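Local coordinates for hemoglobin-like protein (Methylacidiphilum infernorum, PDB 4NK2) that binds heme b and, as a group II truncated haemoglobin, probably binds oxygen at the heme iron, at residues 129-134 against 173-178; 161-166 against 179-184. All coordinates share one frame; numbering follows the deposited sequence.

Contact 1 of 2, residues 129-134 against 173-178; sequences IDEKAR and RTTLEP. With HEM (protoporphyrin IX containing Fe), chain C.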
ATOM      1  N   ILE A 129      -3.478  -7.402   0.832  1.00 30.09           N
ATOM      2  CA  ILE A 129      -4.180  -7.482  -0.449  1.00 28.38           C
ATOM      3  C   ILE A 129      -3.410  -6.668  -1.468  1.00 27.51           C
ATOM      4  O   ILE A 129      -3.375  -5.432  -1.376  1.00 29.09           O
ATOM      5  CB  ILE A 129      -5.614  -6.926  -0.336  1.00 23.85           C
ATOM      6  CG1 ILE A 129      -6.437  -7.769   0.655  1.00 26.59           C
ATOM      7  CG2 ILE A 129      -6.289  -6.900  -1.752  1.00 27.13           C
ATOM      8  CD1 ILE A 129      -7.767  -7.136   1.093  1.00 29.35           C
ATOM      9  N   ASP A 130      -2.783  -7.326  -2.429  1.00 28.29           N
ATOM     10  CA  ASP A 130      -2.105  -6.629  -3.508  1.00 29.78           C
ATOM     11  C   ASP A 130      -2.953  -6.581  -4.769  1.00 33.55           C
ATOM     12  O   ASP A 130      -4.076  -7.032  -4.758  1.00 30.56           O
ATOM     13  CB  ASP A 130      -0.725  -7.222  -3.784  1.00 36.53           C
ATOM     14  CG  ASP A 130      -0.775  -8.646  -4.268  1.00 41.18           C
ATOM     15  OD1 ASP A 130      -1.837  -9.120  -4.672  1.00 32.07           O
ATOM     16  OD2 ASP A 130       0.274  -9.293  -4.250  1.00 35.85           O
ATOM     17  N   GLU A 131      -2.408  -6.032  -5.847  1.00 30.90           N
ATOM     18  CA  GLU A 131      -3.178  -5.789  -7.061  1.00 33.98           C
ATOM     19  C   GLU A 131      -3.694  -7.096  -7.649  1.00 35.90           C
ATOM     20  O   GLU A 131      -4.863  -7.192  -8.025  1.00 32.18           O
ATOM     21  CB  GLU A 131      -2.344  -5.019  -8.087  1.00 32.22           C
ATOM     22  CG  GLU A 131      -1.787  -3.703  -7.562  1.00 35.55           C
ATOM     23  CD  GLU A 131      -0.455  -3.883  -6.842  1.00 38.70           C
ATOM     24  OE1 GLU A 131      -0.061  -5.043  -6.558  1.00 35.02           O
ATOM     25  OE2 GLU A 131       0.208  -2.857  -6.571  1.00 38.38           O
ATOM     26  N   LYS A 132      -2.841  -8.110  -7.678  1.00 31.79           N
ATOM     27  CA  LYS A 132      -3.193  -9.420  -8.202  1.00 36.38           C
ATOM     28  C   LYS A 132      -4.276 -10.118  -7.389  1.00 38.28           C
ATOM     29  O   LYS A 132      -5.151 -10.752  -7.948  1.00 34.52           O
ATOM     30  CB  LYS A 132      -1.959 -10.304  -8.282  1.00 37.65           C
ATOM     31  CG  LYS A 132      -2.186 -11.638  -8.926  1.00 39.68           C
ATOM     32  CD  LYS A 132      -2.504 -11.491 -10.386  1.00 42.46           C
ATOM     33  CE  LYS A 132      -2.251 -12.777 -11.143  1.00 57.16           C
ATOM     34  NZ  LYS A 132      -2.820 -12.747 -12.512  1.00 56.19           N
ATOM     35  N   ALA A 133      -4.199 -10.008  -6.072  1.00 29.57           N
ATOM     36  CA  ALA A 133      -5.246 -10.524  -5.186  1.00 29.39           C
ATOM     37  C   ALA A 133      -6.622  -9.965  -5.544  1.00 31.67           C
ATOM     38  O   ALA A 133      -7.617 -10.699  -5.565  1.00 28.20           O
ATOM     39  CB  ALA A 133      -4.913 -10.201  -3.749  1.00 35.09           C
ATOM     40  N   ARG A 134      -6.693  -8.663  -5.800  1.00 31.80           N
ATOM     41  CA  ARG A 134      -7.961  -8.067  -6.217  1.00 30.61           C
ATOM     42  C   ARG A 134      -8.422  -8.635  -7.554  1.00 32.78           C
ATOM     43  O   ARG A 134      -9.615  -8.907  -7.733  1.00 30.02           O
ATOM     44  CB  ARG A 134      -7.869  -6.539  -6.318  1.00 29.25           C
ATOM     45  CG  ARG A 134      -8.958  -5.959  -7.236  1.00 29.77           C
ATOM     46  CD  ARG A 134      -8.956  -4.429  -7.267  1.00 31.88           C
ATOM     47  NE  ARG A 134      -9.954  -3.914  -8.199  1.00 28.45           N
ATOM     48  CZ  ARG A 134      -9.723  -3.638  -9.483  1.00 33.75           C
ATOM     49  NH1 ARG A 134      -8.511  -3.804 -10.001  1.00 28.64           N
ATOM     50  NH2 ARG A 134     -10.708  -3.181 -10.249  1.00 29.52           N
ATOM     51  N   ARG A 173       1.092  -2.490  -2.312  1.00 33.12           N
ATOM     52  CA  ARG A 173       1.407  -2.098  -3.688  1.00 30.61           C
ATOM     53  C   ARG A 173       2.673  -2.819  -4.143  1.00 40.70           C
ATOM     54  O   ARG A 173       3.604  -3.003  -3.352  1.00 34.80           O
ATOM     55  CB  ARG A 173       1.550  -0.581  -3.792  1.00 29.30           C
ATOM     56  CG  ARG A 173       0.226   0.144  -3.707  1.00 34.04           C
ATOM     57  CD  ARG A 173      -0.546  -0.060  -5.022  1.00 33.54           C
ATOM     58  NE  ARG A 173      -0.188   0.961  -6.007  1.00 36.75           N
ATOM     59  CZ  ARG A 173      -0.250   0.794  -7.326  1.00 40.02           C
ATOM     60  NH1 ARG A 173      -0.629  -0.374  -7.841  1.00 32.86           N
ATOM     61  NH2 ARG A 173       0.083   1.793  -8.130  1.00 38.08           N
ATOM     62  N   THR A 174       2.692  -3.258  -5.403  1.00 38.21           N
ATOM     63  CA  THR A 174       3.810  -4.057  -5.912  1.00 39.08           C
ATOM     64  C   THR A 174       4.228  -3.589  -7.292  1.00 38.66           C
ATOM     65  O   THR A 174       5.111  -4.198  -7.909  1.00 38.28           O
ATOM     66  CB  THR A 174       3.458  -5.559  -6.025  1.00 39.50           C
ATOM     67  OG1 THR A 174       2.440  -5.733  -7.026  1.00 39.74           O
ATOM     68  CG2 THR A 174       2.979  -6.110  -4.689  1.00 36.08           C
ATOM     69  N   THR A 175       3.572  -2.529  -7.773  1.00 38.37           N
ATOM     70  CA  THR A 175       3.885  -1.920  -9.068  1.00 34.57           C
ATOM     71  C   THR A 175       3.564  -0.428  -9.044  1.00 36.75           C
ATOM     72  O   THR A 175       2.745   0.018  -8.230  1.00 37.57           O
ATOM     73  CB  THR A 175       3.081  -2.563 -10.233  1.00 42.59           C
ATOM     74  OG1 THR A 175       3.193  -1.734 -11.400  1.00 38.39           O
ATOM     75  CG2 THR A 175       1.582  -2.674  -9.880  1.00 41.23           C
ATOM     76  N   LEU A 176       4.160   0.324  -9.955  1.00 32.67           N
ATOM     77  CA  LEU A 176       3.847   1.726 -10.126  1.00 32.78           C
ATOM     78  C   LEU A 176       2.572   1.925 -10.934  1.00 39.94           C
ATOM     79  O   LEU A 176       1.969   2.976 -10.877  1.00 39.21           O
ATOM     80  CB  LEU A 176       4.985   2.431 -10.846  1.00 38.37           C
ATOM     81  CG  LEU A 176       6.166   3.064 -10.114  1.00 47.64           C
ATOM     82  CD1 LEU A 176       6.164   2.892  -8.624  1.00 39.51           C
ATOM     83  CD2 LEU A 176       7.452   2.604 -10.715  1.00 42.12           C
ATOM     84  N   GLU A 177       2.162   0.922 -11.699  1.00 39.07           N
ATOM     85  CA  GLU A 177       0.949   1.013 -12.509  1.00 41.19           C
ATOM     86  C   GLU A 177      -0.291   1.092 -11.648  1.00 39.49           C
ATOM     87  O   GLU A 177      -0.305   0.554 -10.569  0.88 39.01           O
ATOM     88  CB  GLU A 177       0.825  -0.210 -13.397  1.00 38.18           C
ATOM     89  CG  GLU A 177       2.045  -0.508 -14.198  0.78 43.90           C
ATOM     90  CD  GLU A 177       2.098   0.285 -15.477  0.39 44.95           C
ATOM     91  OE1 GLU A 177       2.474  -0.302 -16.512  0.20 46.89           O
ATOM     92  OE2 GLU A 177       1.758   1.482 -15.459  0.63 44.92           O
ATOM     93  N   PRO A 178      -1.344   1.738 -12.126  1.00 42.09           N
ATOM     94  CA  PRO A 178      -2.588   1.762 -11.336  1.00 44.59           C
ATOM     95  C   PRO A 178      -3.330   0.424 -11.417  1.00 39.83           C
ATOM     96  O   PRO A 178      -3.136  -0.307 -12.390  1.00 38.72           O
ATOM     97  CB  PRO A 178      -3.413   2.862 -12.009  1.00 41.81           C
ATOM     98  CG  PRO A 178      -2.923   2.874 -13.436  1.00 47.30           C
ATOM     99  CD  PRO A 178      -1.444   2.540 -13.360  1.00 40.68           C
TER
HETATM  100  CHA HEM C 700     -13.568  -9.911   5.046  1.00 33.61           C
HETATM  101  CHB HEM C 700     -10.503 -10.845   1.423  1.00 31.63           C
HETATM  102  CHC HEM C 700     -12.537  -7.255  -1.178  1.00 29.15           C
HETATM  103  CHD HEM C 700     -16.424  -7.794   1.715  1.00 31.96           C
HETATM  104  C1A HEM C 700     -12.500 -10.428   4.355  1.00 35.75           C
HETATM  105  C2A HEM C 700     -11.458 -11.311   4.875  1.00 31.36           C
HETATM  106  C3A HEM C 700     -10.617 -11.559   3.850  1.00 34.76           C
HETATM  107  C4A HEM C 700     -11.090 -10.846   2.671  1.00 33.80           C
HETATM  108  CMA HEM C 700      -9.355 -12.451   3.854  1.00 33.45           C
HETATM  109  CAA HEM C 700     -11.360 -11.840   6.336  1.00 36.72           C
HETATM  110  CBA HEM C 700     -10.399 -10.904   7.098  1.00 39.48           C
HETATM  111  CGA HEM C 700     -10.184 -11.213   8.577  1.00 43.92           C
HETATM  112  O1A HEM C 700      -9.006 -11.193   9.036  1.00 45.26           O
HETATM  113  O2A HEM C 700     -11.162 -11.468   9.331  1.00 46.75           O
HETATM  114  C1B HEM C 700     -10.696  -9.903   0.425  1.00 33.86           C
HETATM  115  C2B HEM C 700      -9.841  -9.651  -0.724  1.00 31.07           C
HETATM  116  C3B HEM C 700     -10.399  -8.661  -1.444  1.00 32.51           C
HETATM  117  C4B HEM C 700     -11.634  -8.241  -0.788  1.00 31.77           C
HETATM  118  CMB HEM C 700      -8.536 -10.392  -1.084  1.00 28.24           C
HETATM  119  CAB HEM C 700      -9.806  -8.087  -2.744  1.00 29.08           C
HETATM  120  CBB HEM C 700     -10.256  -6.918  -3.217  1.00 32.62           C
HETATM  121  C1C HEM C 700     -13.810  -7.108  -0.658  1.00 27.99           C
HETATM  122  C2C HEM C 700     -14.896  -6.285  -1.171  1.00 30.36           C
HETATM  123  C3C HEM C 700     -15.960  -6.435  -0.358  1.00 32.92           C
HETATM  124  C4C HEM C 700     -15.599  -7.368   0.692  1.00 31.62           C
HETATM  125  CMC HEM C 700     -14.816  -5.376  -2.419  1.00 27.09           C
HETATM  126  CAC HEM C 700     -17.358  -5.785  -0.483  1.00 35.17           C
HETATM  127  CBC HEM C 700     -17.793  -5.274  -1.643  1.00 38.77           C
HETATM  128  C1D HEM C 700     -16.015  -8.290   2.931  1.00 30.51           C
HETATM  129  C2D HEM C 700     -16.774  -8.276   4.172  1.00 29.49           C
HETATM  130  C3D HEM C 700     -15.875  -8.950   5.197  1.00 33.40           C
HETATM  131  C4D HEM C 700     -14.662  -9.294   4.488  1.00 33.42           C
HETATM  132  CMD HEM C 700     -18.199  -7.727   4.433  1.00 29.08           C
HETATM  133  CAD HEM C 700     -16.190  -9.176   6.692  1.00 33.14           C
HETATM  134  CBD HEM C 700     -15.856  -7.869   7.418  1.00 31.59           C
HETATM  135  CGD HEM C 700     -16.157  -8.077   8.885  1.00 36.24           C
HETATM  136  O1D HEM C 700     -15.391  -8.815   9.550  1.00 37.48           O
HETATM  137  O2D HEM C 700     -17.169  -7.513   9.381  1.00 33.73           O
HETATM  138  NA  HEM C 700     -12.243 -10.174   3.022  1.00 31.18           N
HETATM  139  NB  HEM C 700     -11.768  -9.026   0.337  1.00 27.97           N
HETATM  140  NC  HEM C 700     -14.294  -7.751   0.474  1.00 31.53           N
HETATM  141  ND  HEM C 700     -14.790  -8.894   3.163  1.00 31.06           N
HETATM  142 FE   HEM C 700     -13.238  -8.876   1.768  1.00 30.91          FE

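Contact 2 of 2, residues 161-166 against 179-184; sequences WIESFS and PRRVPY. With HEM (protoporphyrin IX containing Fe), chain C.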
ATOM      1  N   TRP A 161     -20.167  -2.020  -9.130  1.00 28.42           N
ATOM      2  CA  TRP A 161     -19.966  -1.775  -7.700  1.00 31.16           C
ATOM      3  C   TRP A 161     -18.721  -2.486  -7.175  1.00 32.88           C
ATOM      4  O   TRP A 161     -17.821  -1.849  -6.623  1.00 30.84           O
ATOM      5  CB  TRP A 161     -21.190  -2.192  -6.881  1.00 30.22           C
ATOM      6  CG  TRP A 161     -20.948  -2.114  -5.387  1.00 30.73           C
ATOM      7  CD1 TRP A 161     -20.405  -1.062  -4.694  1.00 32.75           C
ATOM      8  CD2 TRP A 161     -21.249  -3.124  -4.410  1.00 29.32           C
ATOM      9  NE1 TRP A 161     -20.349  -1.364  -3.344  1.00 28.54           N
ATOM     10  CE2 TRP A 161     -20.857  -2.623  -3.149  1.00 30.45           C
ATOM     11  CE3 TRP A 161     -21.810  -4.405  -4.485  1.00 27.89           C
ATOM     12  CZ2 TRP A 161     -21.011  -3.359  -1.970  1.00 32.91           C
ATOM     13  CZ3 TRP A 161     -21.961  -5.134  -3.321  1.00 29.99           C
ATOM     14  CH2 TRP A 161     -21.564  -4.605  -2.072  1.00 33.38           C
ATOM     15  N   ILE A 162     -18.645  -3.802  -7.334  1.00 29.03           N
ATOM     16  CA  ILE A 162     -17.478  -4.498  -6.767  1.00 29.91           C
ATOM     17  C   ILE A 162     -16.173  -4.205  -7.520  1.00 30.97           C
ATOM     18  O   ILE A 162     -15.100  -4.190  -6.911  1.00 29.70           O
ATOM     19  CB  ILE A 162     -17.685  -6.033  -6.650  1.00 30.32           C
ATOM     20  CG1 ILE A 162     -17.992  -6.653  -8.021  1.00 27.77           C
ATOM     21  CG2 ILE A 162     -18.796  -6.338  -5.669  1.00 27.54           C
ATOM     22  CD1 ILE A 162     -17.980  -8.184  -8.018  1.00 27.23           C
ATOM     23  N   GLU A 163     -16.249  -4.019  -8.837  1.00 28.40           N
ATOM     24  CA  GLU A 163     -15.043  -3.717  -9.621  1.00 30.68           C
ATOM     25  C   GLU A 163     -14.384  -2.444  -9.129  1.00 32.16           C
ATOM     26  O   GLU A 163     -13.156  -2.355  -9.073  1.00 32.39           O
ATOM     27  CB  GLU A 163     -15.361  -3.555 -11.118  1.00 32.07           C
ATOM     28  CG  GLU A 163     -14.112  -3.387 -11.996  1.00 31.30           C
ATOM     29  CD  GLU A 163     -13.568  -1.953 -12.036  1.00 33.99           C
ATOM     30  OE1 GLU A 163     -14.307  -0.989 -11.691  1.00 29.62           O
ATOM     31  OE2 GLU A 163     -12.390  -1.784 -12.451  1.00 33.45           O
ATOM     32  N   SER A 164     -15.188  -1.443  -8.785  1.00 26.66           N
ATOM     33  CA  SER A 164     -14.604  -0.195  -8.304  1.00 32.32           C
ATOM     34  C   SER A 164     -14.330  -0.220  -6.806  1.00 33.24           C
ATOM     35  O   SER A 164     -13.276   0.230  -6.369  1.00 33.82           O
ATOM     36  CB  SER A 164     -15.475   1.010  -8.662  1.00 34.46           C
ATOM     37  OG  SER A 164     -14.891   2.186  -8.123  1.00 36.76           O
ATOM     38  N   PHE A 165     -15.278  -0.735  -6.024  1.00 29.76           N
ATOM     39  CA  PHE A 165     -15.139  -0.722  -4.569  1.00 31.83           C
ATOM     40  C   PHE A 165     -13.918  -1.535  -4.158  1.00 29.87           C
ATOM     41  O   PHE A 165     -13.222  -1.194  -3.196  1.00 30.06           O
ATOM     42  CB  PHE A 165     -16.391  -1.304  -3.908  1.00 29.34           C
ATOM     43  CG  PHE A 165     -16.489  -1.031  -2.424  1.00 38.09           C
ATOM     44  CD1 PHE A 165     -15.942   0.120  -1.871  1.00 34.83           C
ATOM     45  CD2 PHE A 165     -17.147  -1.920  -1.586  1.00 38.23           C
ATOM     46  CE1 PHE A 165     -16.050   0.375  -0.503  1.00 36.49           C
ATOM     47  CE2 PHE A 165     -17.251  -1.672  -0.213  1.00 40.64           C
ATOM     48  CZ  PHE A 165     -16.699  -0.528   0.323  1.00 32.75           C
ATOM     49  N   SER A 166     -13.656  -2.617  -4.890  1.00 30.09           N
ATOM     50  CA  SER A 166     -12.533  -3.497  -4.570  1.00 30.13           C
ATOM     51  C   SER A 166     -11.193  -2.769  -4.665  1.00 33.19           C
ATOM     52  O   SER A 166     -10.217  -3.150  -4.010  1.00 29.91           O
ATOM     53  CB  SER A 166     -12.533  -4.743  -5.467  1.00 31.59           C
ATOM     54  OG  SER A 166     -12.477  -4.419  -6.856  1.00 27.07           O
ATOM     55  N   PRO A 179      -4.132   0.092 -10.391  1.00 38.68           N
ATOM     56  CA  PRO A 179      -4.926  -1.140 -10.423  1.00 36.20           C
ATOM     57  C   PRO A 179      -5.743  -1.208 -11.705  1.00 35.85           C
ATOM     58  O   PRO A 179      -6.242  -0.185 -12.196  1.00 34.21           O
ATOM     59  CB  PRO A 179      -5.846  -0.989  -9.208  1.00 34.14           C
ATOM     60  CG  PRO A 179      -4.997  -0.194  -8.233  1.00 43.21           C
ATOM     61  CD  PRO A 179      -4.267   0.804  -9.103  1.00 42.93           C
ATOM     62  N   ARG A 180      -5.855  -2.409 -12.249  1.00 31.88           N
ATOM     63  CA  ARG A 180      -6.518  -2.625 -13.533  1.00 38.06           C
ATOM     64  C   ARG A 180      -8.012  -2.330 -13.454  1.00 35.64           C
ATOM     65  O   ARG A 180      -8.680  -2.757 -12.513  1.00 34.68           O
ATOM     66  CB  ARG A 180      -6.306  -4.083 -13.934  1.00 35.41           C
ATOM     67  CG  ARG A 180      -7.042  -4.568 -15.164  1.00 49.53           C
ATOM     68  CD  ARG A 180      -7.041  -6.082 -15.121  1.00 50.16           C
ATOM     69  NE  ARG A 180      -7.543  -6.694 -16.343  1.00 59.57           N
ATOM     70  CZ  ARG A 180      -7.613  -8.008 -16.526  1.00 61.55           C
ATOM     71  NH1 ARG A 180      -7.216  -8.830 -15.562  1.00 60.48           N
ATOM     72  NH2 ARG A 180      -8.080  -8.501 -17.668  1.00 64.50           N
ATOM     73  N   ARG A 181      -8.542  -1.604 -14.436  1.00 38.81           N
ATOM     74  CA  ARG A 181      -9.990  -1.426 -14.519  1.00 34.09           C
ATOM     75  C   ARG A 181     -10.585  -2.551 -15.365  1.00 38.52           C
ATOM     76  O   ARG A 181     -10.017  -2.935 -16.395  1.00 37.73           O
ATOM     77  CB  ARG A 181     -10.342  -0.064 -15.126  1.00 37.08           C
ATOM     78  CG  ARG A 181      -9.848   1.138 -14.320  1.00 37.57           C
ATOM     79  CD  ARG A 181     -10.116   0.959 -12.828  1.00 33.63           C
ATOM     80  NE  ARG A 181     -11.545   0.834 -12.503  1.00 35.02           N
ATOM     81  CZ  ARG A 181     -12.398   1.856 -12.509  1.00 34.40           C
ATOM     82  NH1 ARG A 181     -11.971   3.063 -12.859  1.00 39.50           N
ATOM     83  NH2 ARG A 181     -13.675   1.675 -12.185  1.00 35.86           N
ATOM     84  N   VAL A 182     -11.716  -3.097 -14.925  1.00 43.02           N
ATOM     85  CA  VAL A 182     -12.422  -4.114 -15.695  1.00 37.56           C
ATOM     86  C   VAL A 182     -13.850  -3.638 -15.954  1.00 35.10           C
ATOM     87  O   VAL A 182     -14.755  -3.943 -15.187  1.00 37.22           O
ATOM     88  CB  VAL A 182     -12.442  -5.471 -14.961  1.00 37.94           C
ATOM     89  CG1 VAL A 182     -13.063  -6.556 -15.847  1.00 41.34           C
ATOM     90  CG2 VAL A 182     -11.031  -5.877 -14.553  1.00 39.56           C
ATOM     91  N   PRO A 183     -14.053  -2.859 -17.026  1.00 36.31           N
ATOM     92  CA  PRO A 183     -15.410  -2.374 -17.298  1.00 41.32           C
ATOM     93  C   PRO A 183     -16.303  -3.526 -17.743  1.00 37.65           C
ATOM     94  O   PRO A 183     -15.808  -4.521 -18.296  1.00 34.26           O
ATOM     95  CB  PRO A 183     -15.209  -1.386 -18.452  1.00 40.88           C
ATOM     96  CG  PRO A 183     -13.947  -1.856 -19.131  1.00 40.50           C
ATOM     97  CD  PRO A 183     -13.074  -2.381 -18.022  1.00 37.77           C
ATOM     98  N   TYR A 184     -17.600  -3.396 -17.497  1.00 34.37           N
ATOM     99  CA  TYR A 184     -18.535  -4.472 -17.797  1.00 38.57           C
ATOM    100  C   TYR A 184     -18.433  -4.895 -19.258  1.00 36.62           C
ATOM    101  O   TYR A 184     -18.630  -6.062 -19.590  1.00 36.30           O
ATOM    102  CB  TYR A 184     -19.952  -4.017 -17.466  1.00 37.35           C
ATOM    103  CG  TYR A 184     -20.988  -5.102 -17.593  1.00 38.60           C
ATOM    104  CD1 TYR A 184     -21.028  -6.154 -16.689  1.00 33.53           C
ATOM    105  CD2 TYR A 184     -21.934  -5.067 -18.616  1.00 39.82           C
ATOM    106  CE1 TYR A 184     -21.982  -7.147 -16.791  1.00 32.95           C
ATOM    107  CE2 TYR A 184     -22.887  -6.048 -18.730  1.00 35.94           C
ATOM    108  CZ  TYR A 184     -22.913  -7.081 -17.821  1.00 37.23           C
ATOM    109  OH  TYR A 184     -23.871  -8.059 -17.950  1.00 34.82           O
TER
HETATM  110  CHA HEM C 700     -13.568  -9.911   5.046  1.00 33.61           C
HETATM  111  CHB HEM C 700     -10.503 -10.845   1.423  1.00 31.63           C
HETATM  112  CHC HEM C 700     -12.537  -7.255  -1.178  1.00 29.15           C
HETATM  113  CHD HEM C 700     -16.424  -7.794   1.715  1.00 31.96           C
HETATM  114  C1A HEM C 700     -12.500 -10.428   4.355  1.00 35.75           C
HETATM  115  C2A HEM C 700     -11.458 -11.311   4.875  1.00 31.36           C
HETATM  116  C3A HEM C 700     -10.617 -11.559   3.850  1.00 34.76           C
HETATM  117  C4A HEM C 700     -11.090 -10.846   2.671  1.00 33.80           C
HETATM  118  CMA HEM C 700      -9.355 -12.451   3.854  1.00 33.45           C
HETATM  119  CAA HEM C 700     -11.360 -11.840   6.336  1.00 36.72           C
HETATM  120  CBA HEM C 700     -10.399 -10.904   7.098  1.00 39.48           C
HETATM  121  CGA HEM C 700     -10.184 -11.213   8.577  1.00 43.92           C
HETATM  122  O1A HEM C 700      -9.006 -11.193   9.036  1.00 45.26           O
HETATM  123  O2A HEM C 700     -11.162 -11.468   9.331  1.00 46.75           O
HETATM  124  C1B HEM C 700     -10.696  -9.903   0.425  1.00 33.86           C
HETATM  125  C2B HEM C 700      -9.841  -9.651  -0.724  1.00 31.07           C
HETATM  126  C3B HEM C 700     -10.399  -8.661  -1.444  1.00 32.51           C
HETATM  127  C4B HEM C 700     -11.634  -8.241  -0.788  1.00 31.77           C
HETATM  128  CMB HEM C 700      -8.536 -10.392  -1.084  1.00 28.24           C
HETATM  129  CAB HEM C 700      -9.806  -8.087  -2.744  1.00 29.08           C
HETATM  130  CBB HEM C 700     -10.256  -6.918  -3.217  1.00 32.62           C
HETATM  131  C1C HEM C 700     -13.810  -7.108  -0.658  1.00 27.99           C
HETATM  132  C2C HEM C 700     -14.896  -6.285  -1.171  1.00 30.36           C
HETATM  133  C3C HEM C 700     -15.960  -6.435  -0.358  1.00 32.92           C
HETATM  134  C4C HEM C 700     -15.599  -7.368   0.692  1.00 31.62           C
HETATM  135  CMC HEM C 700     -14.816  -5.376  -2.419  1.00 27.09           C
HETATM  136  CAC HEM C 700     -17.358  -5.785  -0.483  1.00 35.17           C
HETATM  137  CBC HEM C 700     -17.793  -5.274  -1.643  1.00 38.77           C
HETATM  138  C1D HEM C 700     -16.015  -8.290   2.931  1.00 30.51           C
HETATM  139  C2D HEM C 700     -16.774  -8.276   4.172  1.00 29.49           C
HETATM  140  C3D HEM C 700     -15.875  -8.950   5.197  1.00 33.40           C
HETATM  141  C4D HEM C 700     -14.662  -9.294   4.488  1.00 33.42           C
HETATM  142  CMD HEM C 700     -18.199  -7.727   4.433  1.00 29.08           C
HETATM  143  CAD HEM C 700     -16.190  -9.176   6.692  1.00 33.14           C
HETATM  144  CBD HEM C 700     -15.856  -7.869   7.418  1.00 31.59           C
HETATM  145  CGD HEM C 700     -16.157  -8.077   8.885  1.00 36.24           C
HETATM  146  O1D HEM C 700     -15.391  -8.815   9.550  1.00 37.48           O
HETATM  147  O2D HEM C 700     -17.169  -7.513   9.381  1.00 33.73           O
HETATM  148  NA  HEM C 700     -12.243 -10.174   3.022  1.00 31.18           N
HETATM  149  NB  HEM C 700     -11.768  -9.026   0.337  1.00 27.97           N
HETATM  150  NC  HEM C 700     -14.294  -7.751   0.474  1.00 31.53           N
HETATM  151  ND  HEM C 700     -14.790  -8.894   3.163  1.00 31.06           N
HETATM  152 FE   HEM C 700     -13.238  -8.876   1.768  1.00 30.91          FE

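Contact 1 of 2, residues 129-134 against 173-178
One carboxylate, that of Glu131, accepts from three donors of the loop 173-178, a backbone N-H, a hydroxyl and a guanidinium N-H, at the very start of helix 131-147 of this truncated globin. Glu131 OE2 accepts from two directions: Thr174 N, 2.8 Å away, comes to the syn lone pair, while Arg173 NH1 reaches the anti lone pair in a salt bridge of 2.9 Å. The carboxylate and guanidinium planes stand 62° apart, so the pair is a single tilted, bent hydrogen bond within a salt bridge, not a flat two-pronged pairing. Above the carboxylate plane, Thr174 OG1 donates to Glu131 OE1 at 2.6 Å. The glutamate chain bends at chi2 (86°), which turns the carboxylate toward these three donors. With an alanine in place of Glu131, Arg173 NH1 would probably lose this carboxylate, though Asp41 still pairs with its NE, and Thr174 N its acceptor. One residue earlier, Asp130 is the N-cap, and OD1 takes the N-H of Ala133; its CB also rests against Thr174 CG2. Glu177 O lies in the guanidinium plane of Arg173 and fixes its rotation, receiving both Arg173 NH1, at 2.9 Å, and Arg173 NH2, at 2.8 Å.

Contact 2 of 2, residues 161-166 against 179-184
Glu163 leaves helix 155-165 toward the loop 179-184, and each step of its side chain finds something there. Glu163 CB lies 4.1 Å from Val182 O, a loose approach. Glu163 CG, set anti to the backbone N (chi1 -174°), comes closer to Val182 O, at 3.3 Å, and also lies alongside Val182 CB. A bend at chi2 then presents the carboxylate edge-on to the guanidinium of Arg181, the two planes only 18° apart. Glu163 OE1 receives Arg181 NH2 and Glu163 OE2 receives Arg181 NE, both at 2.8 Å and both on syn lone pairs: a side-on, two-pronged salt bridge with nearly straight bonds. Arginine suits the place because its NE and NH2 match the spacing of the two oxygens, and its chain, bent at chi2 and chi3, folds back to reach them. From above the carboxylate plane Val182 N adds a further bond to Glu163 OE2, and Arg134 of helix 131-147 brings a second positive charge to the same oxygen. Elsewhere on this helix, Phe165 CD2 meets the heme vinyl carbon CBC at 3.4 Å. The helix thus lines the heme pocket with one side and holds the loop with another, within the globin fold of a group II truncated haemoglobin.

Overall arrangement
Both contacts secure the long loop between helix 155-165 and helix 184-192, each through a buried helical glutamate that accepts from an arginine and a backbone N-H. Both are partly buried: contact 1 lies on the outer side, about 15 Å from the chain centre, where the second subunit packs on Arg173; contact 2 is nearer the core, its centre about 8 Å from that of the chain, and touches no other chain. Their chemistry differs too: a tilted salt bridge supplemented by a threonine hydroxyl at the helix start, against a nearly coplanar pair late in its helix. Arg134 joins them, with NH1 2.7 Å from Arg180 O and NE 2.9 Å from Ser166 OG, probable hydrogen bonds. Both also supply residues to the heme pocket.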